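Local coordinates for protein C-C motif chemokine 1 (Homo sapiens, PDB 4OIJ) that attracts monocytes but not neutrophils, acting as a secreted CC chemokine that binds the receptor CCR8, at residues G39-K43 with W58-R63; C11-A16 with A50-D54; I25-N30 with L66-P70. All coordinates share one frame; numbering follows the deposited sequence. Where two conformers were deposited one is given.

Contact 1 (G39-K43 with W58-R63); sequences GLIFK and WVQRHR. With SO4 (sulfate ion), chain F; SO4 (sulfate ion), chain M.
Leu40 and Phe42, alternate residues of the middle strand of the three-stranded antiparallel sheet, carry the C-terminal helix of the chemokine fold, here residues 58-63. The short strand and helix axes run 53° apart and approach to 10.4 Å, a gap filled by side chains. Phe42 touches Trp58, Val59 and His62 and comes near Arg63. Its CB points at the helix, and CG stands anti to the carbonyl carbon (chi1 -69°), which directs the ring toward the helix, among these four residues. From there the ring atoms divide the work: CE1 lies near the CB of His62, Phe42 CE2 touches Trp58 CZ3 at 3.8 Å, and CZ, at the tip, packs on Val59 CG1 and His62 CB. The carbonyl oxygen of Val59 lies in the ring plane, 3.7 Å from Phe42 CZ, while still accepting the helical bond from Arg63 N.

The Leu40 and Val59 side chains run past each other in opposite directions, Leu40 CD2 3.7 Å from Val59 CG1. Leu40 also crosses the extended Arg63 side chain at about a right angle, Leu40 CD1 lying 3.6 Å from Arg63 NE. Val59 CG1 thus serves both strand residues, whereas its CG2 lies over the centre of the Trp58 indole. The same indole places CE3 over a face of the His62 ring, whose NE2 is hydrogen-bonded to the carbonyl oxygen of Ile20.

On the outer side of the helix, two sulfates, probably from the crystallisation liquor, flank the edge of the Arg61 guanidinium. Trp58 CA covers one face of that group. Arg61 NH2 bonds to both ions, reaching O1 of the chain M sulfate at 2.6 Å and O1 of the chain F sulfate at 2.8 Å.

Contact 2 (C11-A16 with A50-D54); sequences CCFSFA and ACALD
Cys51, in the last strand of the sheet, is joined to Cys12 by one of the two disulfides that start from the adjacent cysteines of the CC motif, the signature of this chemokine family. The SG atoms of Cys12 and Cys51 are 2.0 Å apart, with a chi3 of -77°; both side chains point across the contact, and the bond pins the loop after the N-terminal strand to the sheet edge. The neighbouring Cys11 turns away and pairs with Cys35. Cys51 is also gripped through its backbone: the carbonyl oxygen of Cys51 accepts the N-H of Ala16, with Ala16 N at 3.0 Å. The CB of Ala16 rests near the same oxygen.

Phe15 is the second large contributor. With CG anti to the carbonyl carbon (chi1 -52°), its ring lies across the Ala52-Leu53 part of the strand, Phe15 CD1 coming within 3.4 Å of Leu53 N. Leu53 CB stands over one ring face in a CH-pi contact, 3.9 Å from the centroid of the Phe15 ring and 14° off the normal, and Leu53 CD1 follows out to CE2 and CZ. The edge of the ring is turned to Ala52 N.

A water completes the seam beyond the direct bond, accepting from Leu53 N at 2.9 Å and donating to Ala16 O at 3.1 Å.

Contact 3 (I25-N30 with L66-P70); sequences ILCYRN and LRHCP. With SO4 (sulfate ion), chain J; SO4 (sulfate ion), chain I.
The segment following the C-terminal helix is fastened to the first sheet strand by a disulfide, Cys27 SG to Cys69 SG at 2.1 Å, with a chi3 of 93°. A single beta bridge between Tyr28 and His68 lies beside it: Tyr28 N donates to Arg67 O at 3.2 Å, and Cys69 N donates to Tyr28 O at 2.9 Å.

With CG between its backbone N and carbonyl carbon (chi1 78°), Tyr28 swings its ring back to the His68 imidazole. The planes meet obliquely at 47°, CZ lies over one imidazole face, and Tyr28 OH comes 2.9 Å from His68 NE2. At the other end, the Leu66 side chain crosses that of Ile25 at about a right angle, Leu66 CD1 packing on Ile25 CG2 at 3.5 Å.

Two sulfates, probably from the crystallisation liquor, lie beside the contact: Asn30 N and ND2 bind one, Arg67 NH2 and His68 N the other, with Asn30 ND2 reaching O1 of the chain I sulfate at 2.6 Å. Cys27-Cys69 is an additional disulfide beyond the two of the CC motif, as found in the six-cysteine chemokines.

How the contacts relate
From the N terminus, contact 2 opens first, in the loop that follows strand 9-11, and closes at strand 49-53 after the chain has passed through strands 25-30 and 39-44. Contact 3 opens on strand 25-30 and closes last, beyond the helix, so contacts 2 and 3 cross. Contact 1 lies wholly within the span of contact 3 and also crosses contact 2. Strand 39-44, in the middle of the sheet, bonds to strand 25-30 through Lys43 and to strand 49-53 through Leu40 and Phe42. Together the three fix the N-terminal loop, the helix and the C-terminal tail onto one sheet, contacts 2 and 3 on opposite sides of the chain's centre.

Contact 1 (G39-K43 with W58-R63)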
loop_
_atom_site.group_PDB
_atom_site.type_symbol
_atom_site.label_atom_id
_atom_site.label_comp_id
_atom_site.label_asym_id
_atom_site.label_seq_id
_atom_site.Cartn_x
_atom_site.Cartn_y
_atom_site.Cartn_z
ATOM N N GLY A 39 -4.614 13.168 2.426
ATOM C CA GLY A 39 -5.412 12.130 1.801
ATOM C C GLY A 39 -5.910 11.128 2.809
ATOM O O GLY A 39 -5.316 10.959 3.878
ATOM N N LEU A 40 -7.006 10.458 2.450
ATOM C CA LEU A 40 -7.682 9.408 3.211
ATOM C C LEU A 40 -7.900 8.250 2.232
ATOM O O LEU A 40 -8.279 8.500 1.077
ATOM C CB LEU A 40 -9.092 9.953 3.589
ATOM C CG LEU A 40 -9.628 9.649 4.965
ATOM C CD1 LEU A 40 -9.159 10.694 5.961
ATOM C CD2 LEU A 40 -11.130 9.656 4.961
ATOM N N ILE A 41 -7.736 7.002 2.670
ATOM C CA ILE A 41 -8.058 5.883 1.789
ATOM C C ILE A 41 -9.405 5.274 2.244
ATOM O O ILE A 41 -9.566 4.950 3.424
ATOM C CB ILE A 41 -6.938 4.814 1.784
ATOM C CG1 ILE A 41 -5.562 5.437 1.449
ATOM C CG2 ILE A 41 -7.285 3.617 0.861
ATOM C CD1 ILE A 41 -4.366 4.587 2.126
ATOM N N PHE A 42 -10.362 5.125 1.319
ATOM C CA PHE A 42 -11.584 4.419 1.617
ATOM C C PHE A 42 -11.445 3.022 1.014
ATOM O O PHE A 42 -11.080 2.889 -0.162
ATOM C CB PHE A 42 -12.802 5.112 0.991
ATOM C CG PHE A 42 -13.163 6.439 1.601
ATOM C CD1 PHE A 42 -13.525 6.530 2.946
ATOM C CD2 PHE A 42 -13.255 7.584 0.810
ATOM C CE1 PHE A 42 -13.933 7.749 3.496
ATOM C CE2 PHE A 42 -13.675 8.799 1.357
ATOM C CZ PHE A 42 -13.999 8.878 2.698
ATOM N N LYS A 43 -11.752 1.989 1.803
ATOM C CA LYS A 43 -11.752 0.607 1.321
ATOM C C LYS A 43 -13.130 0.366 0.796
ATOM O O LYS A 43 -14.096 0.617 1.506
ATOM C CB LYS A 43 -11.424 -0.388 2.448
ATOM C CG LYS A 43 -11.307 -1.837 1.961
ATOM C CD LYS A 43 -11.182 -2.870 3.085
ATOM C CE LYS A 43 -10.698 -4.193 2.538
ATOM N NZ LYS A 43 -11.678 -4.808 1.603
ATOM N N TRP A 58 -17.475 16.165 1.686
ATOM C CA TRP A 58 -18.075 14.820 1.703
ATOM C C TRP A 58 -17.199 13.735 2.325
ATOM O O TRP A 58 -17.717 12.841 2.998
ATOM C CB TRP A 58 -18.576 14.400 0.308
ATOM C CG TRP A 58 -17.508 14.183 -0.740
ATOM C CD1 TRP A 58 -17.102 15.075 -1.692
ATOM C CD2 TRP A 58 -16.788 12.957 -1.004
ATOM N NE1 TRP A 58 -16.132 14.508 -2.493
ATOM C CE2 TRP A 58 -15.939 13.199 -2.109
ATOM C CE3 TRP A 58 -16.818 11.659 -0.442
ATOM C CZ2 TRP A 58 -15.122 12.199 -2.661
ATOM C CZ3 TRP A 58 -16.000 10.672 -0.979
ATOM C CH2 TRP A 58 -15.149 10.951 -2.061
ATOM N N VAL A 59 -15.872 13.820 2.089
ATOM C CA VAL A 59 -14.872 12.892 2.602
ATOM C C VAL A 59 -14.881 12.895 4.142
ATOM O O VAL A 59 -14.825 11.829 4.753
ATOM C CB VAL A 59 -13.472 13.210 2.029
ATOM C CG1 VAL A 59 -12.408 12.268 2.600
ATOM C CG2 VAL A 59 -13.487 13.166 0.505
ATOM N N GLN A 60 -14.949 14.102 4.738
ATOM C CA GLN A 60 -14.977 14.352 6.182
ATOM C C GLN A 60 -16.220 13.739 6.822
ATOM O O GLN A 60 -16.110 13.083 7.860
ATOM C CB GLN A 60 -14.933 15.867 6.467
ATOM C CG GLN A 60 -13.620 16.543 6.085
ATOM C CD GLN A 60 -13.645 18.052 6.221
ATOM O OE1 GLN A 60 -14.657 18.727 5.964
ATOM N NE2 GLN A 60 -12.503 18.618 6.588
ATOM N N ARG A 61 -17.397 13.956 6.197
ATOM C CA ARG A 61 -18.681 13.432 6.671
ATOM C C ARG A 61 -18.757 11.913 6.540
ATOM O O ARG A 61 -19.347 11.269 7.398
ATOM C CB ARG A 61 -19.874 14.112 5.973
ATOM C CG ARG A 61 -19.781 15.640 5.956
ATOM C CD ARG A 61 -21.054 16.310 5.530
ATOM N NE ARG A 61 -21.448 16.028 4.148
ATOM C CZ ARG A 61 -21.037 16.708 3.084
ATOM N NH1 ARG A 61 -20.156 17.693 3.215
ATOM N NH2 ARG A 61 -21.509 16.414 1.879
ATOM N N HIS A 62 -18.155 11.344 5.471
ATOM C CA HIS A 62 -18.081 9.898 5.232
ATOM C C HIS A 62 -17.189 9.263 6.316
ATOM O O HIS A 62 -17.561 8.235 6.888
ATOM C CB HIS A 62 -17.492 9.605 3.830
ATOM C CG HIS A 62 -18.468 9.689 2.686
ATOM N ND1 HIS A 62 -19.602 10.481 2.745
ATOM C CD2 HIS A 62 -18.412 9.110 1.464
ATOM C CE1 HIS A 62 -20.212 10.331 1.577
ATOM N NE2 HIS A 62 -19.531 9.521 0.772
ATOM N N ARG A 63 -16.041 9.910 6.626
ATOM C CA ARG A 63 -15.051 9.473 7.622
ATOM C C ARG A 63 -15.677 9.277 8.993
ATOM O O ARG A 63 -15.362 8.300 9.677
ATOM C CB ARG A 63 -13.893 10.494 7.701
ATOM C CG ARG A 63 -12.726 10.069 8.589
ATOM C CD ARG A 63 -11.735 11.195 8.810
ATOM N NE ARG A 63 -10.464 10.693 9.333
ATOM C CZ ARG A 63 -9.834 11.191 10.393
ATOM N NH1 ARG A 63 -10.347 12.222 11.056
ATOM N NH2 ARG A 63 -8.685 10.665 10.797
HETATM S S SO4 F . -19.526 18.299 -0.672
HETATM O O1 SO4 F . -20.266 18.528 0.577
HETATM O O2 SO4 F . -18.095 18.156 -0.375
HETATM O O3 SO4 F . -20.055 17.097 -1.371
HETATM O O4 SO4 F . -19.735 19.471 -1.571
HETATM S S SO4 M . -23.318 13.370 2.833
HETATM O O1 SO4 M . -22.861 14.153 1.665
HETATM O O2 SO4 M . -22.688 13.896 4.041
HETATM O O3 SO4 M . -24.781 13.475 2.969
HETATM O O4 SO4 M . -22.977 11.934 2.655
#

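Contact 2 (C11-A16 with A50-D54)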
loop_
_atom_site.group_PDB
_atom_site.type_symbol
_atom_site.label_atom_id
_atom_site.label_comp_id
_atom_site.label_asym_id
_atom_site.label_seq_id
_atom_site.Cartn_x
_atom_site.Cartn_y
_atom_site.Cartn_z
ATOM N N CYS A 11 0.437 5.726 -0.112
ATOM C CA CYS A 11 0.342 7.139 -0.464
ATOM C C CYS A 11 -0.754 7.403 -1.473
ATOM O O CYS A 11 -1.052 6.542 -2.306
ATOM C CB CYS A 11 1.679 7.661 -0.965
ATOM S SG CYS A 11 3.070 7.284 0.127
ATOM N N CYS A 12 -1.341 8.584 -1.386
ATOM C CA CYS A 12 -2.415 8.998 -2.284
ATOM C C CYS A 12 -1.920 10.173 -3.029
ATOM O O CYS A 12 -1.836 11.257 -2.440
ATOM C CB CYS A 12 -3.662 9.355 -1.484
ATOM S SG CYS A 12 -4.602 7.925 -0.937
ATOM N N PHE A 13 -1.491 9.974 -4.289
ATOM C CA PHE A 13 -1.018 11.114 -5.093
ATOM C C PHE A 13 -2.107 11.575 -6.100
ATOM O O PHE A 13 -1.929 12.581 -6.773
ATOM C CB PHE A 13 0.313 10.803 -5.766
ATOM C CG PHE A 13 1.422 10.456 -4.779
ATOM C CD1 PHE A 13 1.921 11.414 -3.898
ATOM C CD2 PHE A 13 2.015 9.202 -4.790
ATOM C CE1 PHE A 13 2.947 11.106 -3.022
ATOM C CE2 PHE A 13 3.043 8.899 -3.921
ATOM C CZ PHE A 13 3.504 9.849 -3.037
ATOM N N SER A 14 -3.234 10.832 -6.200
ATOM C CA SER A 14 -4.362 11.176 -7.068
ATOM C C SER A 14 -5.608 10.942 -6.233
ATOM O O SER A 14 -5.639 9.967 -5.476
ATOM C CB SER A 14 -4.391 10.283 -8.302
ATOM O OG SER A 14 -5.634 10.374 -8.975
ATOM N N PHE A 15 -6.621 11.832 -6.340
ATOM C CA PHE A 15 -7.826 11.712 -5.510
ATOM C C PHE A 15 -9.136 11.633 -6.283
ATOM O O PHE A 15 -9.254 12.162 -7.411
ATOM C CB PHE A 15 -7.941 12.875 -4.491
ATOM C CG PHE A 15 -6.728 13.114 -3.631
ATOM C CD1 PHE A 15 -6.488 12.336 -2.507
ATOM C CD2 PHE A 15 -5.833 14.132 -3.933
ATOM C CE1 PHE A 15 -5.371 12.569 -1.708
ATOM C CE2 PHE A 15 -4.709 14.360 -3.135
ATOM C CZ PHE A 15 -4.481 13.572 -2.033
ATOM N N ALA A 16 -10.145 11.047 -5.603
ATOM C CA ALA A 16 -11.523 10.910 -6.082
ATOM C C ALA A 16 -12.202 12.277 -6.266
ATOM O O ALA A 16 -12.376 13.027 -5.305
ATOM C CB ALA A 16 -12.340 10.046 -5.115
ATOM N N ALA A 50 -10.175 3.672 -2.863
ATOM C CA ALA A 50 -10.236 5.060 -3.302
ATOM C C ALA A 50 -9.577 6.028 -2.348
ATOM O O ALA A 50 -9.966 6.164 -1.182
ATOM C CB ALA A 50 -11.661 5.482 -3.585
ATOM N N CYS A 51 -8.588 6.733 -2.887
ATOM C CA CYS A 51 -7.930 7.855 -2.251
ATOM C C CYS A 51 -8.902 9.002 -2.294
ATOM O O CYS A 51 -9.543 9.240 -3.322
ATOM C CB CYS A 51 -6.665 8.199 -3.012
ATOM S SG CYS A 51 -5.321 7.087 -2.645
ATOM N N ALA A 52 -8.999 9.737 -1.211
ATOM C CA ALA A 52 -9.894 10.903 -1.215
ATOM C C ALA A 52 -9.221 11.946 -0.370
ATOM O O ALA A 52 -8.544 11.590 0.585
ATOM C CB ALA A 52 -11.251 10.526 -0.634
ATOM N N LEU A 53 -9.327 13.202 -0.759
ATOM C CA LEU A 53 -8.674 14.322 -0.074
ATOM C C LEU A 53 -9.550 14.785 1.091
ATOM O O LEU A 53 -10.680 15.215 0.885
ATOM C CB LEU A 53 -8.404 15.444 -1.112
ATOM C CG LEU A 53 -7.859 16.793 -0.647
ATOM C CD1 LEU A 53 -6.405 16.713 -0.244
ATOM C CD2 LEU A 53 -7.966 17.755 -1.745
ATOM N N ASP A 54 -9.019 14.675 2.313
ATOM C CA ASP A 54 -9.716 14.984 3.569
ATOM C C ASP A 54 -10.105 16.463 3.824
ATOM O O ASP A 54 -10.783 16.748 4.813
ATOM C CB ASP A 54 -9.001 14.308 4.769
ATOM C CG ASP A 54 -9.693 14.411 6.117
ATOM O OD1 ASP A 54 -10.940 14.239 6.170
ATOM O OD2 ASP A 54 -8.996 14.661 7.117
HETATM O O HOH W 1 -11.625 13.803 -2.434
#

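Contact 3 (I25-N30 with L66-P70)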
loop_
_atom_site.group_PDB
_atom_site.type_symbol
_atom_site.label_atom_id
_atom_site.label_comp_id
_atom_site.label_asym_id
_atom_site.label_seq_id
_atom_site.Cartn_x
_atom_site.Cartn_y
_atom_site.Cartn_z
ATOM N N ILE A 25 -18.612 1.964 0.746
ATOM C CA ILE A 25 -17.355 1.919 1.518
ATOM C C ILE A 25 -17.474 0.999 2.723
ATOM O O ILE A 25 -18.455 1.080 3.457
ATOM C CB ILE A 25 -16.926 3.354 1.966
ATOM C CG1 ILE A 25 -16.956 4.380 0.797
ATOM C CG2 ILE A 25 -15.561 3.346 2.655
ATOM C CD1 ILE A 25 -17.097 5.881 1.207
ATOM N N LEU A 26 -16.417 0.199 2.977
ATOM C CA LEU A 26 -16.345 -0.701 4.124
ATOM C C LEU A 26 -15.752 0.011 5.328
ATOM O O LEU A 26 -16.300 -0.077 6.420
ATOM C CB LEU A 26 -15.458 -1.912 3.798
ATOM C CG LEU A 26 -15.998 -2.976 2.860
ATOM C CD1 LEU A 26 -14.893 -3.918 2.464
ATOM C CD2 LEU A 26 -17.116 -3.784 3.518
ATOM N N CYS A 27 -14.611 0.722 5.116
ATOM C CA CYS A 27 -13.804 1.344 6.161
ATOM C C CYS A 27 -12.777 2.294 5.547
ATOM O O CYS A 27 -12.625 2.335 4.326
ATOM C CB CYS A 27 -13.116 0.245 6.985
ATOM S SG CYS A 27 -12.160 -0.955 5.998
ATOM N N TYR A 28 -12.048 3.035 6.391
ATOM C CA TYR A 28 -10.994 3.925 5.922
ATOM C C TYR A 28 -9.639 3.684 6.614
ATOM O O TYR A 28 -9.594 3.231 7.758
ATOM C CB TYR A 28 -11.406 5.414 6.046
ATOM C CG TYR A 28 -11.294 5.966 7.449
ATOM C CD1 TYR A 28 -10.117 6.567 7.893
ATOM C CD2 TYR A 28 -12.342 5.836 8.356
ATOM C CE1 TYR A 28 -10.002 7.064 9.188
ATOM C CE2 TYR A 28 -12.248 6.355 9.646
ATOM C CZ TYR A 28 -11.072 6.961 10.061
ATOM O OH TYR A 28 -10.950 7.437 11.346
ATOM N N ARG A 29 -8.559 4.004 5.901
ATOM C CA ARG A 29 -7.171 3.925 6.370
ATOM C C ARG A 29 -6.560 5.309 6.183
ATOM O O ARG A 29 -6.927 6.014 5.229
ATOM C CB ARG A 29 -6.344 2.937 5.521
ATOM C CG ARG A 29 -6.590 1.455 5.784
ATOM C CD ARG A 29 -5.482 0.592 5.186
ATOM N NE ARG A 29 -5.890 -0.807 5.020
ATOM C CZ ARG A 29 -5.754 -1.755 5.943
ATOM N NH1 ARG A 29 -5.222 -1.470 7.127
ATOM N NH2 ARG A 29 -6.157 -2.992 5.695
ATOM N N ASN A 30 -5.631 5.693 7.047
ATOM C CA ASN A 30 -4.933 6.951 6.855
ATOM C C ASN A 30 -3.762 6.640 5.922
ATOM O O ASN A 30 -3.311 5.489 5.866
ATOM C CB ASN A 30 -4.402 7.467 8.174
ATOM C CG ASN A 30 -5.477 8.083 9.005
ATOM O OD1 ASN A 30 -6.050 9.125 8.673
ATOM N ND2 ASN A 30 -5.782 7.439 10.099
ATOM N N LEU A 66 -17.794 5.923 9.382
ATOM C CA LEU A 66 -17.055 4.685 9.153
ATOM C C LEU A 66 -16.084 4.380 10.289
ATOM O O LEU A 66 -15.718 5.274 11.052
ATOM C CB LEU A 66 -16.248 4.763 7.846
ATOM C CG LEU A 66 -17.026 4.857 6.542
ATOM C CD1 LEU A 66 -16.125 5.486 5.413
ATOM C CD2 LEU A 66 -17.683 3.501 6.177
ATOM N N ARG A 67 -15.638 3.124 10.364
ATOM C CA ARG A 67 -14.593 2.685 11.299
ATOM C C ARG A 67 -13.248 2.531 10.528
ATOM O O ARG A 67 -13.264 2.464 9.297
ATOM C CB ARG A 67 -14.992 1.367 11.974
ATOM C CG ARG A 67 -16.353 1.457 12.690
ATOM C CD ARG A 67 -16.370 0.715 13.992
ATOM N NE ARG A 67 -17.550 1.045 14.793
ATOM C CZ ARG A 67 -17.556 1.903 15.811
ATOM N NH1 ARG A 67 -18.672 2.125 16.491
ATOM N NH2 ARG A 67 -16.450 2.555 16.145
ATOM N N HIS A 68 -12.096 2.502 11.255
ATOM C CA HIS A 68 -10.751 2.303 10.686
ATOM C C HIS A 68 -10.663 0.875 10.150
ATOM O O HIS A 68 -11.167 -0.036 10.813
ATOM C CB HIS A 68 -9.686 2.473 11.783
ATOM C CG HIS A 68 -9.086 3.836 11.844
ATOM N ND1 HIS A 68 -7.944 4.158 11.128
ATOM C CD2 HIS A 68 -9.487 4.924 12.543
ATOM C CE1 HIS A 68 -7.701 5.429 11.398
ATOM N NE2 HIS A 68 -8.599 5.935 12.246
ATOM N N CYS A 69 -10.040 0.665 8.965
ATOM C CA CYS A 69 -9.896 -0.683 8.379
ATOM C C CYS A 69 -9.094 -1.583 9.291
ATOM O O CYS A 69 -8.074 -1.120 9.793
ATOM C CB CYS A 69 -9.252 -0.623 7.000
ATOM S SG CYS A 69 -10.339 -0.056 5.680
ATOM N N PRO A 70 -9.523 -2.845 9.540
ATOM C CA PRO A 70 -8.720 -3.718 10.417
ATOM C C PRO A 70 -7.475 -4.246 9.718
ATOM O O PRO A 70 -7.408 -4.313 8.497
ATOM C CB PRO A 70 -9.691 -4.847 10.804
ATOM C CG PRO A 70 -10.666 -4.901 9.685
ATOM C CD PRO A 70 -10.737 -3.537 9.049
HETATM S S SO4 J . -12.684 3.181 14.664
HETATM O O1 SO4 J . -14.082 2.867 14.889
HETATM O O2 SO4 J . -12.096 3.680 15.948
HETATM O O3 SO4 J . -12.025 1.923 14.220
HETATM O O4 SO4 J . -12.578 4.236 13.607
HETATM S S SO4 I . -4.061 4.600 10.576
HETATM O O1 SO4 I . -4.137 5.846 11.363
HETATM O O2 SO4 I . -2.855 4.643 9.709
HETATM O O3 SO4 I . -3.955 3.471 11.509
HETATM O O4 SO4 I . -5.263 4.414 9.746
HETATM O O HOH W 2 -16.501 1.267 8.502
HETATM O O HOH W 3 -7.747 8.556 12.588
#